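Local coordinates for ribonucleoside-diphosphate reductase, alpha chain (Actinobacillus ureae ATCC 25976, PDB 6DQX), which probably reduces ribonucleoside diphosphates to deoxyribonucleotides, as the catalytic alpha subunit of a class Id ribonucleotide reductase, at residues Ile516-Pro528 / Gly546-Ala558. Sequence-based numbering, arbitrary orientation.
Sequences IDQGQSINIMVHP and GLKSIYYQYSMSA
Asn-523 lies beside the ring of Tyr-551, its amide plane only 19° from the ring plane, and offers OD1 to Tyr-552 N (2.9 Å) within the carbonyl plane. Asparagine suits this place because one amide carries both an acceptor and a donor, ND2 giving to Glu-432. Close pairing begins with Tyr-551 N donating to Ile-522 O (2.9 Å, 166°) and continues in parallel: Ile-524 N to Tyr-552 O (3.2 Å), Tyr-554 N to Ile-524 O (2.8 Å) and Val-526 N to Tyr-554 O (3.1 Å). Toward Gly-519 the chains part, and two waters bridge Gln-520 to Ser-549. There Lys-548 spans the gap, NZ 2.8 Å from Gln-518 O, a job for a long, straight chain ending in a donor. The other extremity is looser and more exposed, Ala-558 poorly ordered. Unbranched and apolar, Met-556 lies against the backbone at Val-526 and His-527; the turn about its CG-SD bond (chi3 96°) swings CE to 3.6 Å from His-527 N and against Met-525 CG, SD lying oblique to the His-527 ring. Strands 524-525 and 549-554, joined through helix 532-544, form a beta-alpha-beta unit of the reductase barrel; Ile-524, Val-526 and Gln-553 pack on that helix, while strand 549-554 also pairs antiparallel with strand 247-249.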
ATOM      1  N   ILE A 516      33.518 -16.444   0.818  1.00 11.78           N
ATOM      2  CA  ILE A 516      32.135 -16.134   1.256  1.00 11.84           C
ATOM      3  C   ILE A 516      31.277 -16.080   0.005  1.00 12.07           C
ATOM      4  O   ILE A 516      31.490 -15.246  -0.891  1.00 12.51           O
ATOM      5  CB  ILE A 516      32.086 -14.779   2.008  1.00 11.53           C
ATOM      6  CG1 ILE A 516      32.871 -14.854   3.325  1.00 11.41           C
ATOM      7  CG2 ILE A 516      30.629 -14.366   2.296  1.00 11.48           C
ATOM      8  CD1 ILE A 516      33.195 -13.494   3.921  1.00 11.28           C
ATOM      9  N   ASP A 517      30.323 -16.998  -0.084  1.00 12.47           N
ATOM     10  CA  ASP A 517      29.492 -17.071  -1.280  1.00 12.70           C
ATOM     11  C   ASP A 517      28.396 -15.979  -1.388  1.00 12.45           C
ATOM     12  O   ASP A 517      27.948 -15.691  -2.498  1.00 12.85           O
ATOM     13  CB  ASP A 517      28.977 -18.516  -1.545  1.00 13.21           C
ATOM     14  CG  ASP A 517      28.261 -19.138  -0.353  1.00 13.60           C
ATOM     15  OD1 ASP A 517      27.962 -18.419   0.626  1.00 14.50           O
ATOM     16  OD2 ASP A 517      27.969 -20.370  -0.404  1.00 12.62           O
ATOM     17  N   GLN A 518      27.984 -15.387  -0.275  1.00 11.18           N
ATOM     18  CA  GLN A 518      27.165 -14.180  -0.308  1.00 11.09           C
ATOM     19  C   GLN A 518      28.074 -12.969  -0.075  1.00 10.73           C
ATOM     20  O   GLN A 518      29.145 -12.848  -0.717  1.00 11.07           O
ATOM     21  CB  GLN A 518      25.987 -14.277   0.659  1.00 10.50           C
ATOM     22  CG  GLN A 518      25.054 -15.474   0.445  1.00 10.94           C
ATOM     23  CD  GLN A 518      23.662 -15.203   1.002  1.00 11.45           C
ATOM     24  OE1 GLN A 518      22.986 -14.263   0.570  1.00 11.98           O
ATOM     25  NE2 GLN A 518      23.255 -15.972   1.995  1.00 11.10           N
ATOM     26  N   GLY A 519      27.666 -12.063   0.799  1.00 10.20           N
ATOM     27  CA  GLY A 519      28.391 -10.805   0.979  1.00 10.17           C
ATOM     28  C   GLY A 519      28.687 -10.475   2.402  1.00  9.79           C
ATOM     29  O   GLY A 519      28.635 -11.341   3.317  1.00  9.13           O
ATOM     30  N   GLN A 520      29.022  -9.201   2.615  1.00 10.37           N
ATOM     31  CA  GLN A 520      29.446  -8.744   3.898  1.00 11.02           C
ATOM     32  C   GLN A 520      28.946  -7.320   4.166  1.00 11.57           C
ATOM     33  O   GLN A 520      29.110  -6.462   3.317  1.00 11.63           O
ATOM     34  CB  GLN A 520      31.002  -8.699   3.982  1.00 10.94           C
ATOM     35  CG  GLN A 520      31.718  -9.979   3.641  1.00 10.71           C
ATOM     36  CD  GLN A 520      33.219  -9.734   3.635  1.00 10.57           C
ATOM     37  OE1 GLN A 520      33.786  -9.354   4.676  1.00 10.81           O
ATOM     38  NE2 GLN A 520      33.850  -9.860   2.474  1.00  9.54           N
ATOM     39  N   SER A 521      28.336  -7.100   5.333  1.00 11.99           N
ATOM     40  CA  SER A 521      27.903  -5.745   5.735  1.00 12.73           C
ATOM     41  C   SER A 521      29.084  -4.988   6.270  1.00 12.76           C
ATOM     42  O   SER A 521      29.531  -5.253   7.382  1.00 13.31           O
ATOM     43  CB  SER A 521      26.808  -5.804   6.809  1.00 13.94           C
ATOM     44  OG  SER A 521      25.787  -6.656   6.359  1.00 15.95           O
ATOM     45  N   ILE A 522      29.597  -4.075   5.469  1.00 12.76           N
ATOM     46  CA  ILE A 522      30.805  -3.375   5.779  1.00 12.82           C
ATOM     47  C   ILE A 522      30.502  -1.895   5.965  1.00 12.98           C
ATOM     48  O   ILE A 522      30.191  -1.177   4.997  1.00 12.30           O
ATOM     49  CB  ILE A 522      31.868  -3.601   4.696  1.00 12.76           C
ATOM     50  CG1 ILE A 522      32.204  -5.099   4.618  1.00 12.38           C
ATOM     51  CG2 ILE A 522      33.085  -2.692   4.922  1.00 12.46           C
ATOM     52  CD1 ILE A 522      32.936  -5.697   5.826  1.00 12.88           C
ATOM     53  N   ASN A 523      30.651  -1.482   7.209  1.00 14.26           N
ATOM     54  CA  ASN A 523      30.614  -0.063   7.610  1.00 16.40           C
ATOM     55  C   ASN A 523      32.016   0.521   7.609  1.00 17.45           C
ATOM     56  O   ASN A 523      32.994  -0.190   7.808  1.00 17.24           O
ATOM     57  CB  ASN A 523      30.018   0.071   9.019  1.00 16.97           C
ATOM     58  CG  ASN A 523      28.547  -0.320   9.081  1.00 17.39           C
ATOM     59  OD1 ASN A 523      27.785   0.030   8.193  1.00 17.40           O
ATOM     60  ND2 ASN A 523      28.146  -1.030  10.143  1.00 16.63           N
ATOM     61  N   ILE A 524      32.110   1.830   7.394  1.00 18.94           N
ATOM     62  CA  ILE A 524      33.374   2.544   7.580  1.00 20.59           C
ATOM     63  C   ILE A 524      33.065   3.783   8.419  1.00 22.09           C
ATOM     64  O   ILE A 524      31.901   4.196   8.532  1.00 21.64           O
ATOM     65  CB  ILE A 524      34.059   2.945   6.254  1.00 21.60           C
ATOM     66  CG1 ILE A 524      33.187   3.870   5.407  1.00 22.88           C
ATOM     67  CG2 ILE A 524      34.434   1.713   5.432  1.00 22.44           C
ATOM     68  CD1 ILE A 524      33.934   4.480   4.236  1.00 23.49           C
ATOM     69  N   MET A 525      34.114   4.349   8.999  1.00 23.31           N
ATOM     70  CA  MET A 525      33.999   5.513   9.856  1.00 26.84           C
ATOM     71  C   MET A 525      35.016   6.527   9.388  1.00 27.53           C
ATOM     72  O   MET A 525      36.219   6.223   9.309  1.00 25.64           O
ATOM     73  CB  MET A 525      34.236   5.131  11.305  1.00 30.30           C
ATOM     74  CG  MET A 525      33.789   6.208  12.279  1.00 36.70           C
ATOM     75  SD  MET A 525      33.946   5.671  13.982  1.00 46.35           S
ATOM     76  CE  MET A 525      32.393   4.812  14.269  1.00 42.52           C
ATOM     77  N   VAL A 526      34.533   7.734   9.102  1.00 28.01           N
ATOM     78  CA  VAL A 526      35.300   8.744   8.396  1.00 30.94           C
ATOM     79  C   VAL A 526      35.119  10.098   9.107  1.00 35.69           C
ATOM     80  O   VAL A 526      33.996  10.481   9.455  1.00 35.14           O
ATOM     81  CB  VAL A 526      34.843   8.823   6.926  1.00 32.82           C
ATOM     82  CG1 VAL A 526      35.611   9.890   6.157  1.00 34.49           C
ATOM     83  CG2 VAL A 526      35.008   7.463   6.244  1.00 33.02           C
ATOM     84  N   HIS A 527      36.232  10.797   9.322  1.00 37.10           N
ATOM     85  CA  HIS A 527      36.232  12.127   9.937  1.00 39.13           C
ATOM     86  C   HIS A 527      35.517  13.114   8.992  1.00 40.78           C
ATOM     87  O   HIS A 527      35.755  13.080   7.778  1.00 38.45           O
ATOM     88  CB  HIS A 527      37.682  12.560  10.189  1.00 39.76           C
ATOM     89  CG  HIS A 527      37.835  13.713  11.135  1.00 42.93           C
ATOM     90  ND1 HIS A 527      37.316  14.962  10.882  1.00 44.34           N
ATOM     91  CD2 HIS A 527      38.498  13.817  12.310  1.00 44.18           C
ATOM     92  CE1 HIS A 527      37.616  15.779  11.874  1.00 43.55           C
ATOM     93  NE2 HIS A 527      38.337  15.108  12.755  1.00 45.77           N
ATOM     94  N   PRO A 528      34.629  13.989   9.525  1.00 44.34           N
ATOM     95  CA  PRO A 528      33.926  14.957   8.638  1.00 46.31           C
ATOM     96  C   PRO A 528      34.848  15.927   7.853  1.00 45.86           C
ATOM     97  O   PRO A 528      34.467  16.424   6.798  1.00 48.86           O
ATOM     98  CB  PRO A 528      33.022  15.730   9.609  1.00 46.80           C
ATOM     99  CG  PRO A 528      33.673  15.567  10.949  1.00 47.32           C
ATOM    100  CD  PRO A 528      34.227  14.170  10.933  1.00 45.42           C
ATOM    101  N   GLY A 546      36.842  -5.935  -5.481  1.00 16.03           N
ATOM    102  CA  GLY A 546      35.817  -6.961  -5.618  1.00 15.61           C
ATOM    103  C   GLY A 546      34.739  -6.977  -4.547  1.00 15.04           C
ATOM    104  O   GLY A 546      33.973  -7.938  -4.501  1.00 14.35           O
ATOM    105  N   LEU A 547      34.678  -5.954  -3.679  1.00 14.08           N
ATOM    106  CA  LEU A 547      33.617  -5.876  -2.655  1.00 14.60           C
ATOM    107  C   LEU A 547      32.275  -5.802  -3.367  1.00 13.61           C
ATOM    108  O   LEU A 547      32.157  -5.164  -4.426  1.00 13.89           O
ATOM    109  CB  LEU A 547      33.753  -4.671  -1.719  1.00 15.40           C
ATOM    110  CG  LEU A 547      34.568  -4.907  -0.457  1.00 17.04           C
ATOM    111  CD1 LEU A 547      35.978  -5.244  -0.847  1.00 18.09           C
ATOM    112  CD2 LEU A 547      34.533  -3.721   0.486  1.00 17.34           C
ATOM    113  N   LYS A 548      31.302  -6.517  -2.826  1.00 13.24           N
ATOM    114  CA  LYS A 548      29.970  -6.569  -3.467  1.00 13.14           C
ATOM    115  C   LYS A 548      29.053  -5.456  -2.946  1.00 12.74           C
ATOM    116  O   LYS A 548      28.045  -5.116  -3.610  1.00 12.52           O
ATOM    117  CB  LYS A 548      29.329  -7.933  -3.258  1.00 13.37           C
ATOM    118  CG  LYS A 548      30.180  -9.088  -3.738  1.00 13.46           C
ATOM    119  CD  LYS A 548      29.606 -10.413  -3.272  1.00 13.14           C
ATOM    120  CE  LYS A 548      30.328 -11.565  -3.890  1.00 13.11           C
ATOM    121  NZ  LYS A 548      29.837 -12.903  -3.460  1.00 12.93           N
ATOM    122  N   SER A 549      29.387  -4.884  -1.790  1.00 12.40           N
ATOM    123  CA  SER A 549      28.576  -3.820  -1.196  1.00 12.74           C
ATOM    124  C   SER A 549      29.346  -2.999  -0.184  1.00 13.86           C
ATOM    125  O   SER A 549      30.421  -3.407   0.284  1.00 12.98           O
ATOM    126  CB  SER A 549      27.315  -4.393  -0.525  1.00 12.78           C
ATOM    127  OG  SER A 549      27.653  -5.284   0.532  1.00 12.09           O
ATOM    128  N   ILE A 550      28.810  -1.829   0.118  1.00 13.64           N
ATOM    129  CA  ILE A 550      29.191  -1.031   1.274  1.00 14.09           C
ATOM    130  C   ILE A 550      27.884  -0.659   1.978  1.00 14.41           C
ATOM    131  O   ILE A 550      26.887  -0.352   1.315  1.00 14.98           O
ATOM    132  CB  ILE A 550      29.961   0.260   0.894  1.00 15.16           C
ATOM    133  CG1 ILE A 550      31.352  -0.055   0.324  1.00 16.86           C
ATOM    134  CG2 ILE A 550      30.090   1.183   2.095  1.00 15.32           C
ATOM    135  CD1 ILE A 550      32.339  -0.593   1.331  1.00 16.79           C
ATOM    136  N   TYR A 551      27.909  -0.667   3.306  1.00 13.82           N
ATOM    137  CA  TYR A 551      26.744  -0.389   4.144  1.00 14.35           C
ATOM    138  C   TYR A 551      26.731   1.105   4.544  1.00 15.25           C
ATOM    139  O   TYR A 551      26.550   1.916   3.658  1.00 16.13           O
ATOM    140  CB  TYR A 551      26.749  -1.363   5.317  1.00 14.07           C
ATOM    141  CG  TYR A 551      25.480  -1.529   6.135  1.00 14.03           C
ATOM    142  CD1 TYR A 551      24.217  -1.220   5.627  1.00 14.69           C
ATOM    143  CD2 TYR A 551      25.556  -2.040   7.424  1.00 14.67           C
ATOM    144  CE1 TYR A 551      23.076  -1.414   6.406  1.00 15.38           C
ATOM    145  CE2 TYR A 551      24.440  -2.251   8.186  1.00 15.76           C
ATOM    146  CZ  TYR A 551      23.208  -1.924   7.676  1.00 15.91           C
ATOM    147  OH  TYR A 551      22.117  -2.132   8.461  1.00 18.49           O
ATOM    148  N   TYR A 552      26.882   1.459   5.819  1.00 17.67           N
ATOM    149  CA  TYR A 552      26.855   2.863   6.288  1.00 20.05           C
ATOM    150  C   TYR A 552      28.223   3.526   6.288  1.00 19.99           C
ATOM    151  O   TYR A 552      29.227   2.889   6.596  1.00 19.81           O
ATOM    152  CB  TYR A 552      26.376   2.951   7.752  1.00 24.09           C
ATOM    153  CG  TYR A 552      24.902   2.947   7.946  1.00 29.69           C
ATOM    154  CD1 TYR A 552      24.176   4.151   7.955  1.00 31.90           C
ATOM    155  CD2 TYR A 552      24.206   1.738   8.151  1.00 33.42           C
ATOM    156  CE1 TYR A 552      22.797   4.149   8.151  1.00 35.30           C
ATOM    157  CE2 TYR A 552      22.819   1.720   8.335  1.00 34.08           C
ATOM    158  CZ  TYR A 552      22.117   2.921   8.329  1.00 37.41           C
ATOM    159  OH  TYR A 552      20.747   2.902   8.512  1.00 40.47           O
ATOM    160  N   GLN A 553      28.248   4.830   6.013  1.00 20.66           N
ATOM    161  CA  GLN A 553      29.425   5.635   6.270  1.00 20.40           C
ATOM    162  C   GLN A 553      29.096   6.404   7.518  1.00 22.22           C
ATOM    163  O   GLN A 553      28.216   7.279   7.490  1.00 21.81           O
ATOM    164  CB  GLN A 553      29.709   6.566   5.102  1.00 21.24           C
ATOM    165  CG  GLN A 553      30.963   7.415   5.255  1.00 21.12           C
ATOM    166  CD  GLN A 553      31.081   8.464   4.182  1.00 21.79           C
ATOM    167  OE1 GLN A 553      31.007   8.166   2.980  1.00 21.88           O
ATOM    168  NE2 GLN A 553      31.308   9.709   4.603  1.00 23.56           N
ATOM    169  N   TYR A 554      29.726   6.013   8.621  1.00 23.10           N
ATOM    170  CA  TYR A 554      29.572   6.704   9.886  1.00 26.32           C
ATOM    171  C   TYR A 554      30.489   7.905   9.939  1.00 27.86           C
ATOM    172  O   TYR A 554      31.493   7.990   9.223  1.00 25.72           O
ATOM    173  CB  TYR A 554      29.858   5.780  11.065  1.00 28.37           C
ATOM    174  CG  TYR A 554      28.836   4.695  11.261  1.00 33.12           C
ATOM    175  CD1 TYR A 554      27.476   5.008  11.356  1.00 37.40           C
ATOM    176  CD2 TYR A 554      29.215   3.346  11.384  1.00 35.54           C
ATOM    177  CE1 TYR A 554      26.522   4.019  11.542  1.00 38.29           C
ATOM    178  CE2 TYR A 554      28.260   2.350  11.587  1.00 38.38           C
ATOM    179  CZ  TYR A 554      26.914   2.697  11.655  1.00 40.53           C
ATOM    180  OH  TYR A 554      25.937   1.743  11.844  1.00 44.42           O
ATOM    181  N   SER A 555      30.124   8.839  10.798  1.00 31.96           N
ATOM    182  CA  SER A 555      30.925  10.018  11.062  1.00 36.98           C
ATOM    183  C   SER A 555      31.512   9.910  12.468  1.00 40.55           C
ATOM    184  O   SER A 555      31.229   8.959  13.193  1.00 43.28           O
ATOM    185  CB  SER A 555      30.053  11.261  10.944  1.00 37.71           C
ATOM    186  OG  SER A 555      30.849  12.417  11.100  1.00 41.50           O
ATOM    187  N   MET A 556      32.355  10.874  12.827  1.00 45.30           N
ATOM    188  CA  MET A 556      32.861  11.050  14.203  1.00 49.26           C
ATOM    189  C   MET A 556      32.823  12.551  14.531  1.00 52.66           C
ATOM    190  O   MET A 556      32.498  13.360  13.651  1.00 49.30           O
ATOM    191  CB  MET A 556      34.286  10.480  14.344  1.00 51.04           C
ATOM    192  CG  MET A 556      35.258  10.933  13.258  1.00 52.05           C
ATOM    193  SD  MET A 556      36.941  10.291  13.367  1.00 53.02           S
ATOM    194  CE  MET A 556      36.845   8.890  12.258  1.00 53.46           C
ATOM    195  N   SER A 557      33.136  12.917  15.781  1.00 57.08           N
ATOM    196  CA  SER A 557      33.201  14.337  16.211  1.00 59.18           C
ATOM    197  C   SER A 557      34.529  14.989  15.813  1.00 62.61           C
ATOM    198  O   SER A 557      35.562  14.317  15.790  1.00 61.65           O
ATOM    199  CB  SER A 557      33.014  14.446  17.722  1.00 60.32           C
ATOM    200  OG  SER A 557      31.887  13.699  18.131  1.00 61.76           O
ATOM    201  N   ALA A 558      34.503  16.296  15.524  1.00 64.27           N
ATOM    202  CA  ALA A 558      35.674  17.008  14.959  1.00 63.76           C
ATOM    203  C   ALA A 558      36.790  17.265  15.973  1.00 62.36           C
ATOM    204  O   ALA A 558      36.637  17.013  17.166  1.00 62.76           O
ATOM    205  CB  ALA A 558      35.242  18.320  14.314  1.00 63.44           C
TER
HETATM  206  O   HOH W   1      32.130 -14.599  -3.618  1.00 17.99           O
HETATM  207  O   HOH W   2      28.923  -7.717   0.221  1.00 10.45           O
HETATM  208  O   HOH W   3      31.175  -5.853   1.449  1.00 13.33           O